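Local coordinates for CBS domain-containing protein (Thermoplasma acidophilum DSM 1728, PDB 1PVM) that is of unknown function but joins a pair of CBS domains to a metal-binding, zinc-ribbon-like domain, at residues 99-103 with 104-108; 134-137 with 138-142; 26-29 with 30-34; 73-76 with 77-81. One frame throughout, in Å; residues are numbered along the deposited sequence.

Contact 1 of 4, residues 99-103 with 104-108; sequences AYLSE and NGLER
The ring of Y100 is overlapped by the side-chain amide of N104, whose ND2 lies over one ring face, displaced toward the rim and 3.4 Å from Y100 CE1. They meet where helix 94-104 ends in a Schellman motif. G105, the first residue to leave helical geometry, turns with a positive phi of 66°, a backbone shape that favours glycine, and the chain then folds back on the last turn: L106 N donates to L101 O at 2.9 Å, while G105 N makes a weak bond to S102 O. Asparagine suits the place before it because its short amide can return to the carbonyl its own backbone uses. N104 N and N104 ND2 both donate to Y100 O, from opposite faces of the carbonyl plane, ND2 at 2.9 Å. With CG turned beside the backbone N (chi1 -69°), the amide leans back over the tyrosine, its plane 52° from that of the ring. The hydroxyl of Y100 bonds to the backbone N of K87. Beyond the turn, L106 adds the apolar part: its CD1 comes obliquely to Y100 CE2 at 4.1 Å, and its CB meets L101 CD2 at 3.8 Å. The helix end is thereby packed toward strand 108-112, where C109 touches both Y100 and L101, completing a beta-alpha-beta crossover of the second CBS domain. At the start of that strand R108 grips E107 side-on, R108 NE 2.8 Å from E107 OE2 and R108 NH2 3.0 Å from E107 OE1, which it meets on the syn side.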
ATOM      1  N   ALA B  99     -15.636 -12.211   0.146  1.00 10.29           N
ATOM      2  CA  ALA B  99     -16.125 -12.226   1.519  1.00  9.51           C
ATOM      3  C   ALA B  99     -14.989 -12.483   2.510  1.00  9.26           C
ATOM      4  O   ALA B  99     -14.950 -11.885   3.586  1.00  8.60           O
ATOM      5  CB  ALA B  99     -17.205 -13.286   1.675  1.00  9.78           C
ATOM      6  N   TYR B 100     -14.067 -13.374   2.147  1.00  7.76           N
ATOM      7  CA  TYR B 100     -12.935 -13.692   3.017  1.00  8.71           C
ATOM      8  C   TYR B 100     -12.024 -12.480   3.175  1.00  7.38           C
ATOM      9  O   TYR B 100     -11.624 -12.130   4.283  1.00  8.00           O
ATOM     10  CB  TYR B 100     -12.119 -14.857   2.450  1.00  7.37           C
ATOM     11  CG  TYR B 100     -10.873 -15.154   3.262  1.00  8.99           C
ATOM     12  CD1 TYR B 100     -10.947 -15.840   4.477  1.00  8.90           C
ATOM     13  CD2 TYR B 100      -9.623 -14.710   2.833  1.00  9.32           C
ATOM     14  CE1 TYR B 100      -9.800 -16.077   5.245  1.00  9.04           C
ATOM     15  CE2 TYR B 100      -8.471 -14.939   3.592  1.00  8.76           C
ATOM     16  CZ  TYR B 100      -8.568 -15.621   4.794  1.00  9.91           C
ATOM     17  OH  TYR B 100      -7.429 -15.844   5.536  1.00 10.37           O
ATOM     18  N   LEU B 101     -11.686 -11.845   2.062  1.00  6.64           N
ATOM     19  CA  LEU B 101     -10.820 -10.680   2.117  1.00  7.52           C
ATOM     20  C   LEU B 101     -11.464  -9.554   2.928  1.00  7.87           C
ATOM     21  O   LEU B 101     -10.833  -8.981   3.810  1.00  7.73           O
ATOM     22  CB  LEU B 101     -10.503 -10.189   0.703  1.00  8.21           C
ATOM     23  CG  LEU B 101      -9.696 -11.132  -0.199  1.00  6.95           C
ATOM     24  CD1 LEU B 101      -9.552 -10.505  -1.582  1.00  7.88           C
ATOM     25  CD2 LEU B 101      -8.328 -11.403   0.406  1.00  7.79           C
ATOM     26  N   SER B 102     -12.724  -9.251   2.630  1.00  8.35           N
ATOM     27  CA  SER B 102     -13.449  -8.185   3.327  1.00  9.55           C
ATOM     28  C   SER B 102     -13.556  -8.429   4.836  1.00  9.56           C
ATOM     29  O   SER B 102     -13.382  -7.509   5.643  1.00  7.95           O
ATOM     30  CB  SER B 102     -14.850  -8.035   2.724  1.00  9.73           C
ATOM     31  OG  SER B 102     -15.547  -6.964   3.332  1.00 13.79           O
ATOM     32  N   GLU B 103     -13.843  -9.672   5.207  1.00  9.46           N
ATOM     33  CA  GLU B 103     -13.965 -10.074   6.608  1.00 12.34           C
ATOM     34  C   GLU B 103     -12.670  -9.821   7.389  1.00 12.26           C
ATOM     35  O   GLU B 103     -12.699  -9.508   8.586  1.00 10.74           O
ATOM     36  CB  GLU B 103     -14.340 -11.564   6.663  1.00 16.17           C
ATOM     37  CG  GLU B 103     -14.126 -12.275   7.997  1.00 25.02           C
ATOM     38  CD  GLU B 103     -14.964 -11.711   9.134  1.00 30.18           C
ATOM     39  OE1 GLU B 103     -16.026 -11.108   8.861  1.00 33.33           O
ATOM     40  OE2 GLU B 103     -14.564 -11.889  10.311  1.00 34.18           O
ATOM     41  N   ASN B 104     -11.539  -9.937   6.695  1.00  9.42           N
ATOM     42  CA  ASN B 104     -10.226  -9.760   7.302  1.00 10.02           C
ATOM     43  C   ASN B 104      -9.522  -8.444   6.982  1.00 10.03           C
ATOM     44  O   ASN B 104      -8.381  -8.238   7.396  1.00  9.93           O
ATOM     45  CB  ASN B 104      -9.329 -10.931   6.890  1.00 10.57           C
ATOM     46  CG  ASN B 104      -9.756 -12.239   7.526  1.00 11.68           C
ATOM     47  OD1 ASN B 104      -9.502 -12.473   8.707  1.00 12.87           O
ATOM     48  ND2 ASN B 104     -10.424 -13.091   6.753  1.00 11.12           N
ATOM     49  N   GLY B 105     -10.195  -7.557   6.256  1.00  8.73           N
ATOM     50  CA  GLY B 105      -9.591  -6.285   5.897  1.00  9.22           C
ATOM     51  C   GLY B 105      -8.406  -6.432   4.954  1.00  9.46           C
ATOM     52  O   GLY B 105      -7.531  -5.568   4.900  1.00  9.31           O
ATOM     53  N   LEU B 106      -8.384  -7.523   4.197  1.00  8.76           N
ATOM     54  CA  LEU B 106      -7.287  -7.791   3.261  1.00  8.04           C
ATOM     55  C   LEU B 106      -7.606  -7.390   1.820  1.00  8.03           C
ATOM     56  O   LEU B 106      -8.771  -7.280   1.440  1.00  8.27           O
ATOM     57  CB  LEU B 106      -6.953  -9.290   3.271  1.00  7.21           C
ATOM     58  CG  LEU B 106      -6.544  -9.947   4.589  1.00  7.11           C
ATOM     59  CD1 LEU B 106      -6.543 -11.466   4.425  1.00  6.97           C
ATOM     60  CD2 LEU B 106      -5.175  -9.439   5.017  1.00  8.36           C
ATOM     61  N   GLU B 107      -6.564  -7.169   1.022  1.00  7.49           N
ATOM     62  CA  GLU B 107      -6.763  -6.863  -0.389  1.00  7.97           C
ATOM     63  C   GLU B 107      -6.109  -7.964  -1.234  1.00  7.33           C
ATOM     64  O   GLU B 107      -6.121  -7.918  -2.464  1.00  7.80           O
ATOM     65  CB  GLU B 107      -6.229  -5.468  -0.751  1.00 10.01           C
ATOM     66  CG  GLU B 107      -4.871  -5.104  -0.190  1.00 13.09           C
ATOM     67  CD  GLU B 107      -3.728  -5.711  -0.970  1.00 15.03           C
ATOM     68  OE1 GLU B 107      -3.730  -5.594  -2.215  1.00 19.23           O
ATOM     69  OE2 GLU B 107      -2.822  -6.288  -0.336  1.00 18.33           O
ATOM     70  N   ARG B 108      -5.555  -8.964  -0.548  1.00  7.30           N
ATOM     71  CA  ARG B 108      -4.937 -10.120  -1.201  1.00  7.38           C
ATOM     72  C   ARG B 108      -4.729 -11.248  -0.197  1.00  6.50           C
ATOM     73  O   ARG B 108      -4.693 -11.018   1.007  1.00  7.53           O
ATOM     74  CB  ARG B 108      -3.595  -9.748  -1.835  1.00  7.43           C
ATOM     75  CG  ARG B 108      -2.429  -9.550  -0.873  1.00  7.49           C
ATOM     76  CD  ARG B 108      -1.219  -9.045  -1.657  1.00 10.30           C
ATOM     77  NE  ARG B 108      -1.510  -7.749  -2.272  1.00 10.43           N
ATOM     78  CZ  ARG B 108      -0.978  -7.299  -3.405  1.00  8.34           C
ATOM     79  NH1 ARG B 108      -0.107  -8.031  -4.090  1.00  9.93           N
ATOM     80  NH2 ARG B 108      -1.328  -6.105  -3.856  1.00 11.04           N
TER

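Contact 2 of 4, residues 134-137 with 138-142; sequences ASIT and DILLS
I136 and L140 lie side by side and point the same way, one turn apart on helix 133-145, with I136 CG2 4.0 Å from L140 CD1. I136 presents this methyl because CG1 lies beside the backbone N (chi1 -67°), which leaves CG2 anti to that N. T137 and L141 repeat the pattern, T137 CG2 running alongside L141 CD1 at 4.0 Å. Both pairs follow the i to i+4 spacing of an alpha helix, whose backbone bonds here are regular, L141 N reaching T137 O at 2.8 Å. Threonine suits its place by having two faces: the methyl packs on L141, while OG1 bonds to R133 O and to S128 OG of the second subunit. L140 and L141 also pack on T125 of that subunit, so this flank of the helix belongs to the dimer contact. On another side, I139 rests on A98 of helix 94-104 and on L124. The polar pair S135 and D138 is joined differently, through a water that accepts from S135 OG at 2.8 Å and donates to S135 O and, at 2.7 Å, to D138 OD2. D138 OD2 has a direct partner as well, S102 OG. Each face thus mixes packing with directed bonds, I139 on A98 beside the bond between D138 and S102, and T137 CG2 on L141 beside the bond of OG1 to the second subunit, so that neither neighbour is held by apolar contact alone.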
ATOM      1  N   ALA B 134     -20.331  -3.132  -6.171  1.00 15.90           N
ATOM      2  CA  ALA B 134     -20.524  -3.067  -4.730  1.00 16.53           C
ATOM      3  C   ALA B 134     -19.553  -3.961  -3.959  1.00 15.85           C
ATOM      4  O   ALA B 134     -19.081  -3.593  -2.880  1.00 14.97           O
ATOM      5  CB  ALA B 134     -21.955  -3.444  -4.385  1.00 17.65           C
ATOM      6  N   SER B 135     -19.251  -5.134  -4.499  1.00 13.15           N
ATOM      7  CA  SER B 135     -18.343  -6.038  -3.812  1.00 13.18           C
ATOM      8  C   SER B 135     -16.930  -5.448  -3.769  1.00 12.08           C
ATOM      9  O   SER B 135     -16.217  -5.581  -2.765  1.00 11.21           O
ATOM     10  CB  SER B 135     -18.338  -7.397  -4.503  1.00 13.82           C
ATOM     11  OG  SER B 135     -17.631  -8.340  -3.725  1.00 18.01           O
ATOM     12  N   ILE B 136     -16.535  -4.791  -4.856  1.00 11.27           N
ATOM     13  CA  ILE B 136     -15.218  -4.165  -4.943  1.00  9.91           C
ATOM     14  C   ILE B 136     -15.126  -3.029  -3.922  1.00  9.48           C
ATOM     15  O   ILE B 136     -14.131  -2.906  -3.213  1.00  8.02           O
ATOM     16  CB  ILE B 136     -14.958  -3.610  -6.366  1.00 10.13           C
ATOM     17  CG1 ILE B 136     -14.842  -4.772  -7.353  1.00 11.53           C
ATOM     18  CG2 ILE B 136     -13.688  -2.762  -6.389  1.00  8.78           C
ATOM     19  CD1 ILE B 136     -14.878  -4.339  -8.816  1.00 15.21           C
ATOM     20  N   THR B 137     -16.166  -2.205  -3.850  1.00  9.47           N
ATOM     21  CA  THR B 137     -16.197  -1.098  -2.896  1.00  9.75           C
ATOM     22  C   THR B 137     -16.129  -1.650  -1.465  1.00 10.49           C
ATOM     23  O   THR B 137     -15.456  -1.085  -0.596  1.00 10.62           O
ATOM     24  CB  THR B 137     -17.483  -0.264  -3.079  1.00 11.13           C
ATOM     25  OG1 THR B 137     -17.527   0.232  -4.420  1.00 11.39           O
ATOM     26  CG2 THR B 137     -17.513   0.909  -2.115  1.00 11.71           C
ATOM     27  N   ASP B 138     -16.820  -2.763  -1.224  1.00  9.93           N
ATOM     28  CA  ASP B 138     -16.817  -3.387   0.094  1.00 10.10           C
ATOM     29  C   ASP B 138     -15.401  -3.766   0.521  1.00  9.97           C
ATOM     30  O   ASP B 138     -14.974  -3.446   1.628  1.00 10.59           O
ATOM     31  CB  ASP B 138     -17.694  -4.641   0.096  1.00 12.43           C
ATOM     32  CG  ASP B 138     -17.572  -5.431   1.392  1.00 12.34           C
ATOM     33  OD1 ASP B 138     -17.881  -4.869   2.464  1.00 16.78           O
ATOM     34  OD2 ASP B 138     -17.160  -6.606   1.341  1.00 13.86           O
ATOM     35  N   ILE B 139     -14.683  -4.462  -0.353  1.00  8.34           N
ATOM     36  CA  ILE B 139     -13.311  -4.867  -0.057  1.00  8.62           C
ATOM     37  C   ILE B 139     -12.444  -3.635   0.211  1.00  8.19           C
ATOM     38  O   ILE B 139     -11.652  -3.619   1.158  1.00  7.06           O
ATOM     39  CB  ILE B 139     -12.706  -5.670  -1.232  1.00  8.80           C
ATOM     40  CG1 ILE B 139     -13.446  -7.001  -1.382  1.00 10.51           C
ATOM     41  CG2 ILE B 139     -11.212  -5.912  -1.000  1.00  9.73           C
ATOM     42  CD1 ILE B 139     -12.998  -7.819  -2.589  1.00  8.98           C
ATOM     43  N   LEU B 140     -12.604  -2.603  -0.616  1.00  8.40           N
ATOM     44  CA  LEU B 140     -11.834  -1.373  -0.449  1.00  8.59           C
ATOM     45  C   LEU B 140     -12.106  -0.704   0.898  1.00  8.09           C
ATOM     46  O   LEU B 140     -11.173  -0.269   1.578  1.00  8.41           O
ATOM     47  CB  LEU B 140     -12.130  -0.396  -1.592  1.00  8.62           C
ATOM     48  CG  LEU B 140     -11.569  -0.803  -2.958  1.00  9.33           C
ATOM     49  CD1 LEU B 140     -12.128   0.109  -4.039  1.00  8.90           C
ATOM     50  CD2 LEU B 140     -10.045  -0.739  -2.923  1.00  9.90           C
ATOM     51  N   LEU B 141     -13.376  -0.634   1.286  1.00  7.92           N
ATOM     52  CA  LEU B 141     -13.742  -0.025   2.565  1.00  8.85           C
ATOM     53  C   LEU B 141     -13.257  -0.868   3.741  1.00  7.75           C
ATOM     54  O   LEU B 141     -12.767  -0.340   4.748  1.00  8.73           O
ATOM     55  CB  LEU B 141     -15.260   0.163   2.651  1.00 10.47           C
ATOM     56  CG  LEU B 141     -15.827   1.255   1.739  1.00 11.32           C
ATOM     57  CD1 LEU B 141     -17.341   1.293   1.861  1.00 13.46           C
ATOM     58  CD2 LEU B 141     -15.226   2.604   2.116  1.00 12.53           C
ATOM     59  N   SER B 142     -13.385  -2.183   3.618  1.00  6.32           N
ATOM     60  CA  SER B 142     -12.945  -3.070   4.688  1.00  6.31           C
ATOM     61  C   SER B 142     -11.432  -3.036   4.866  1.00  5.42           C
ATOM     62  O   SER B 142     -10.934  -3.166   5.982  1.00  7.28           O
ATOM     63  CB  SER B 142     -13.398  -4.505   4.418  1.00  6.66           C
ATOM     64  OG  SER B 142     -14.801  -4.629   4.580  1.00  8.88           O
TER
HETATM   65  O   HOH W   1     -17.286  -7.926  -0.981  1.00 23.13           O

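Contact 3 of 4, residues 26-29 with 30-34; sequences TTVF and DAVKI
T26 CG2 packs against D30 CB at 3.8 Å and also reaches A31, beginning the tight side of this N-terminal turn of helix 28-38, the crossover helix of a beta-alpha-beta unit between strands 21-23 and 42-46. V28 and V32 continue it, side by side and pointing the same way, with V28 CG1 4.1 Å from V32 CG2; these beta-branched side chains fit against F65 and I61 of helix 58-65. P67 of the second subunit packs on F29. The looser, watered side belongs to T27, D30 and K33. T27 is the N-cap, and its OG1, set between its own N and carbonyl carbon (chi1 67°), accepts from D30 N at 3.1 Å along a nearly straight bond (167°). Replacing T27 by an alanine would probably leave the amide of D30 without this cap and the first turn free to fray. D30 OD2 accepts a hydrogen bond, at 2.6 Å, from a water that in turn accepts from T27 N, while a second water bonds to T27 OG1. K33 lays its CG over one face of the F29 ring, with CD 4.0 Å from F29 CE2, and, bent at chi3, brings NZ to 3.0 Å from D30 OD1 in a salt bridge. A carboxylate in the first turn would be expected to interact favourably with the positive end of the helix dipole, and the lysine one turn on probably shares in balancing its charge.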
ATOM      1  N   THR B  26      14.282 -12.791   6.282  1.00  8.08           N
ATOM      2  CA  THR B  26      14.666 -11.789   5.300  1.00  7.74           C
ATOM      3  C   THR B  26      14.302 -10.455   5.957  1.00  7.69           C
ATOM      4  O   THR B  26      13.269 -10.357   6.616  1.00  8.94           O
ATOM      5  CB  THR B  26      13.845 -11.959   3.998  1.00  8.71           C
ATOM      6  OG1 THR B  26      14.058 -13.270   3.462  1.00 10.31           O
ATOM      7  CG2 THR B  26      14.255 -10.921   2.961  1.00 10.31           C
ATOM      8  N   THR B  27      15.138  -9.433   5.807  1.00  7.97           N
ATOM      9  CA  THR B  27      14.819  -8.144   6.414  1.00  6.79           C
ATOM     10  C   THR B  27      13.755  -7.431   5.590  1.00  6.12           C
ATOM     11  O   THR B  27      13.516  -7.781   4.430  1.00  6.41           O
ATOM     12  CB  THR B  27      16.050  -7.224   6.493  1.00  7.63           C
ATOM     13  OG1 THR B  27      16.452  -6.853   5.168  1.00  7.37           O
ATOM     14  CG2 THR B  27      17.200  -7.933   7.198  1.00  8.93           C
ATOM     15  N   VAL B  28      13.116  -6.437   6.196  1.00  5.84           N
ATOM     16  CA  VAL B  28      12.093  -5.658   5.512  1.00  5.82           C
ATOM     17  C   VAL B  28      12.748  -4.958   4.319  1.00  6.13           C
ATOM     18  O   VAL B  28      12.161  -4.858   3.242  1.00  5.93           O
ATOM     19  CB  VAL B  28      11.466  -4.614   6.470  1.00  5.79           C
ATOM     20  CG1 VAL B  28      10.624  -3.622   5.697  1.00  7.13           C
ATOM     21  CG2 VAL B  28      10.596  -5.316   7.498  1.00  6.65           C
ATOM     22  N   PHE B  29      13.978  -4.490   4.515  1.00  7.30           N
ATOM     23  CA  PHE B  29      14.709  -3.817   3.450  1.00  8.62           C
ATOM     24  C   PHE B  29      14.886  -4.733   2.236  1.00  8.57           C
ATOM     25  O   PHE B  29      14.598  -4.347   1.105  1.00  8.82           O
ATOM     26  CB  PHE B  29      16.086  -3.377   3.959  1.00 11.01           C
ATOM     27  CG  PHE B  29      16.934  -2.698   2.912  1.00 13.35           C
ATOM     28  CD1 PHE B  29      16.621  -1.416   2.464  1.00 12.92           C
ATOM     29  CD2 PHE B  29      18.038  -3.347   2.363  1.00 14.89           C
ATOM     30  CE1 PHE B  29      17.392  -0.789   1.486  1.00 13.85           C
ATOM     31  CE2 PHE B  29      18.817  -2.730   1.382  1.00 16.70           C
ATOM     32  CZ  PHE B  29      18.490  -1.444   0.944  1.00 15.23           C
ATOM     33  N   ASP B  30      15.355  -5.954   2.464  1.00  9.05           N
ATOM     34  CA  ASP B  30      15.559  -6.877   1.353  1.00  9.40           C
ATOM     35  C   ASP B  30      14.268  -7.371   0.710  1.00  9.15           C
ATOM     36  O   ASP B  30      14.224  -7.605  -0.496  1.00  9.40           O
ATOM     37  CB  ASP B  30      16.411  -8.073   1.789  1.00 10.38           C
ATOM     38  CG  ASP B  30      17.868  -7.699   2.001  1.00 14.39           C
ATOM     39  OD1 ASP B  30      18.338  -6.749   1.337  1.00 17.11           O
ATOM     40  OD2 ASP B  30      18.549  -8.356   2.817  1.00 17.15           O
ATOM     41  N   ALA B  31      13.217  -7.522   1.508  1.00  7.94           N
ATOM     42  CA  ALA B  31      11.944  -7.992   0.977  1.00  8.38           C
ATOM     43  C   ALA B  31      11.323  -6.928   0.084  1.00  8.04           C
ATOM     44  O   ALA B  31      10.803  -7.226  -0.988  1.00  8.76           O
ATOM     45  CB  ALA B  31      10.990  -8.342   2.121  1.00  8.14           C
ATOM     46  N   VAL B  32      11.368  -5.681   0.532  1.00  7.62           N
ATOM     47  CA  VAL B  32      10.797  -4.593  -0.248  1.00  8.09           C
ATOM     48  C   VAL B  32      11.549  -4.401  -1.567  1.00  9.31           C
ATOM     49  O   VAL B  32      10.953  -3.990  -2.561  1.00  9.76           O
ATOM     50  CB  VAL B  32      10.774  -3.289   0.579  1.00  8.00           C
ATOM     51  CG1 VAL B  32      10.482  -2.099  -0.309  1.00  9.14           C
ATOM     52  CG2 VAL B  32       9.711  -3.401   1.668  1.00  7.15           C
ATOM     53  N   LYS B  33      12.846  -4.712  -1.587  1.00  9.49           N
ATOM     54  CA  LYS B  33      13.621  -4.594  -2.823  1.00 11.71           C
ATOM     55  C   LYS B  33      12.984  -5.507  -3.867  1.00 11.54           C
ATOM     56  O   LYS B  33      12.867  -5.153  -5.041  1.00 10.99           O
ATOM     57  CB  LYS B  33      15.073  -5.041  -2.623  1.00 15.69           C
ATOM     58  CG  LYS B  33      15.918  -4.151  -1.747  1.00 21.41           C
ATOM     59  CD  LYS B  33      17.393  -4.558  -1.839  1.00 25.56           C
ATOM     60  CE  LYS B  33      17.596  -6.030  -1.494  1.00 28.97           C
ATOM     61  NZ  LYS B  33      19.018  -6.467  -1.615  1.00 29.83           N
ATOM     62  N   ILE B  34      12.591  -6.699  -3.429  1.00 10.29           N
ATOM     63  CA  ILE B  34      11.960  -7.669  -4.314  1.00 10.02           C
ATOM     64  C   ILE B  34      10.609  -7.136  -4.790  1.00 10.18           C
ATOM     65  O   ILE B  34      10.256  -7.265  -5.961  1.00 11.11           O
ATOM     66  CB  ILE B  34      11.765  -9.022  -3.593  1.00 10.66           C
ATOM     67  CG1 ILE B  34      13.132  -9.628  -3.259  1.00 12.18           C
ATOM     68  CG2 ILE B  34      10.955  -9.979  -4.464  1.00 11.02           C
ATOM     69  CD1 ILE B  34      13.055 -10.909  -2.463  1.00 13.99           C
TER
HETATM   70  O   HOH W   2      17.591 -10.246   4.349  1.00 13.00           O
HETATM   71  O   HOH W   3      18.935  -5.903   5.132  1.00 17.27           O

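Contact 4 of 4, residues 73-76 with 77-81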
ATOM      1  N   ASP B  73      16.637  -2.715   7.566  1.00 11.17           N
ATOM      2  CA  ASP B  73      17.565  -3.847   7.593  1.00 14.25           C
ATOM      3  C   ASP B  73      17.732  -4.477   8.979  1.00 14.13           C
ATOM      4  O   ASP B  73      18.507  -5.423   9.136  1.00 14.85           O
ATOM      5  CB  ASP B  73      18.946  -3.428   7.064  1.00 16.93           C
ATOM      6  CG  ASP B  73      19.704  -2.520   8.032  1.00 20.91           C
ATOM      7  OD1 ASP B  73      19.247  -2.334   9.182  1.00 22.94           O
ATOM      8  OD2 ASP B  73      20.773  -1.997   7.645  1.00 25.25           O
ATOM      9  N   GLU B  74      17.011  -3.963   9.974  1.00 13.79           N
ATOM     10  CA  GLU B  74      17.110  -4.474  11.342  1.00 15.62           C
ATOM     11  C   GLU B  74      15.878  -5.250  11.783  1.00 14.35           C
ATOM     12  O   GLU B  74      15.797  -5.691  12.935  1.00 14.73           O
ATOM     13  CB  GLU B  74      17.302  -3.330  12.339  1.00 18.53           C
ATOM     14  CG  GLU B  74      18.489  -2.432  12.094  1.00 25.62           C
ATOM     15  CD  GLU B  74      18.613  -1.357  13.165  1.00 30.43           C
ATOM     16  OE1 GLU B  74      17.611  -0.645  13.425  1.00 31.05           O
ATOM     17  OE2 GLU B  74      19.713  -1.222  13.746  1.00 33.88           O
ATOM     18  N   VAL B  75      14.911  -5.406  10.888  1.00 11.30           N
ATOM     19  CA  VAL B  75      13.692  -6.115  11.238  1.00 10.01           C
ATOM     20  C   VAL B  75      13.365  -7.256  10.285  1.00 10.21           C
ATOM     21  O   VAL B  75      13.160  -7.033   9.092  1.00  9.50           O
ATOM     22  CB  VAL B  75      12.486  -5.158  11.253  1.00 10.33           C
ATOM     23  CG1 VAL B  75      11.213  -5.933  11.588  1.00 10.39           C
ATOM     24  CG2 VAL B  75      12.722  -4.033  12.266  1.00 11.69           C
ATOM     25  N   PRO B  76      13.326  -8.500  10.797  1.00  8.40           N
ATOM     26  CA  PRO B  76      13.007  -9.654   9.947  1.00  8.40           C
ATOM     27  C   PRO B  76      11.510  -9.614   9.640  1.00  6.88           C
ATOM     28  O   PRO B  76      10.707  -9.260  10.509  1.00  7.85           O
ATOM     29  CB  PRO B  76      13.402 -10.844  10.819  1.00  8.10           C
ATOM     30  CG  PRO B  76      13.118 -10.351  12.204  1.00  7.58           C
ATOM     31  CD  PRO B  76      13.647  -8.929  12.172  1.00  9.40           C
ATOM     32  N   ILE B  77      11.125  -9.980   8.419  1.00  6.23           N
ATOM     33  CA  ILE B  77       9.717  -9.911   8.046  1.00  5.60           C
ATOM     34  C   ILE B  77       8.760 -10.784   8.859  1.00  6.05           C
ATOM     35  O   ILE B  77       7.551 -10.551   8.839  1.00  6.84           O
ATOM     36  CB  ILE B  77       9.520 -10.172   6.530  1.00  5.71           C
ATOM     37  CG1 ILE B  77      10.061 -11.544   6.129  1.00  5.74           C
ATOM     38  CG2 ILE B  77      10.232  -9.077   5.733  1.00  7.08           C
ATOM     39  CD1 ILE B  77       9.849 -11.872   4.653  1.00  6.29           C
ATOM     40  N   ARG B  78       9.285 -11.772   9.584  1.00  6.67           N
ATOM     41  CA  ARG B  78       8.433 -12.625  10.419  1.00  7.08           C
ATOM     42  C   ARG B  78       7.681 -11.763  11.439  1.00  7.93           C
ATOM     43  O   ARG B  78       6.582 -12.109  11.871  1.00  8.03           O
ATOM     44  CB  ARG B  78       9.276 -13.679  11.145  1.00  8.39           C
ATOM     45  CG  ARG B  78      10.390 -13.096  11.991  1.00 10.58           C
ATOM     46  CD  ARG B  78      11.462 -14.132  12.310  1.00 13.51           C
ATOM     47  NE  ARG B  78      10.968 -15.196  13.177  1.00 13.61           N
ATOM     48  CZ  ARG B  78      11.657 -16.294  13.475  1.00 15.90           C
ATOM     49  NH1 ARG B  78      12.871 -16.473  12.969  1.00 13.44           N
ATOM     50  NH2 ARG B  78      11.134 -17.207  14.286  1.00 16.19           N
ATOM     51  N   LEU B  79       8.274 -10.631  11.809  1.00  7.85           N
ATOM     52  CA  LEU B  79       7.659  -9.724  12.776  1.00  8.38           C
ATOM     53  C   LEU B  79       6.654  -8.781  12.128  1.00  7.43           C
ATOM     54  O   LEU B  79       5.935  -8.064  12.818  1.00  8.38           O
ATOM     55  CB  LEU B  79       8.735  -8.876  13.461  1.00  9.43           C
ATOM     56  CG  LEU B  79       9.798  -9.607  14.281  1.00 12.32           C
ATOM     57  CD1 LEU B  79      10.770  -8.599  14.867  1.00 11.32           C
ATOM     58  CD2 LEU B  79       9.129 -10.406  15.386  1.00 12.33           C
ATOM     59  N   VAL B  80       6.600  -8.797  10.803  1.00  7.11           N
ATOM     60  CA  VAL B  80       5.737  -7.888  10.053  1.00  7.10           C
ATOM     61  C   VAL B  80       4.609  -8.546   9.262  1.00  7.45           C
ATOM     62  O   VAL B  80       3.492  -8.028   9.218  1.00  7.59           O
ATOM     63  CB  VAL B  80       6.600  -7.053   9.073  1.00  8.25           C
ATOM     64  CG1 VAL B  80       5.745  -6.040   8.333  1.00  8.09           C
ATOM     65  CG2 VAL B  80       7.713  -6.355   9.843  1.00  9.04           C
ATOM     66  N   MET B  81       4.912  -9.680   8.640  1.00  6.68           N
ATOM     67  CA  MET B  81       3.960 -10.410   7.807  1.00  7.10           C
ATOM     68  C   MET B  81       2.627 -10.739   8.459  1.00  6.53           C
ATOM     69  O   MET B  81       2.517 -10.812   9.681  1.00  7.15           O
ATOM     70  CB  MET B  81       4.587 -11.724   7.370  1.00  7.51           C
ATOM     71  CG  MET B  81       4.759 -12.697   8.531  1.00  9.13           C
ATOM     72  SD  MET B  81       5.760 -14.112   8.091  1.00  9.72           S
ATOM     73  CE  MET B  81       7.236 -13.280   7.572  1.00 24.45           C
TER
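L79 lies obliquely across the ring of P76, and CB, CG and CD1 in turn meet the proline. Its CB is 3.6 Å from P76 O; CG, set anti to the carbonyl carbon (chi1 -62°), reaches the same oxygen and, at 4.0 Å, P76 CG; at the tip, CD1 lies 4.0 Å from P76 CD and extends to V75 CG1. The L79 side chain also touches E184, the C-terminal residue, and is about 13 Å from the bound mercury ion. L79 N donates to P76 O at 3.1 Å, closing the first turn of the short 3-10 segment 77-79. Proline fits just before such a turn, having no amide hydrogen of its own to satisfy and a rigid ring to pack on. The ring meets R78 too, P76 CG lying 3.9 Å from R78 CG, while the guanidinium beyond makes a cation-pi contact with W24. A serine in place of R78 would probably strip the proline of this aliphatic cover and leave the indole of W24 without its cation. V75 and V80 cross at about a right angle, with V75 CG1 3.9 Å from V80 CG2, and both valines touch F65 of helix 58-65. I77 rests on V45 and L56, on strands of the first CBS domain. I77 O is shared by the amides of V80 and M81, so the turn is held by three backbone bonds. Apolar branches and a cation-pi contact with W24 together hold this loop between helix 58-65 and strand 87-89 against the first domain.

How the contacts relate
From the N terminus the contacts come in series, none nesting in or crossing another: contact 3 caps helix 28-38, contact 4 turns the loop between helix 58-65 and strand 87-89, contact 1 ends helix 94-104 and contact 2 runs along helix 133-145. In space they form two couples on opposite sides of the chain's centre. The loop of contact 4 returns to the start of contact 3, where T26 O lies 2.8 Å from I77 N in a probable hydrogen bond. Contacts 1 and 2 meet through S102 OG, 2.6 Å from D138 OD2, tying two helices together. Contacts 2 and 3, with centres about 29 Å apart, each touch the second subunit.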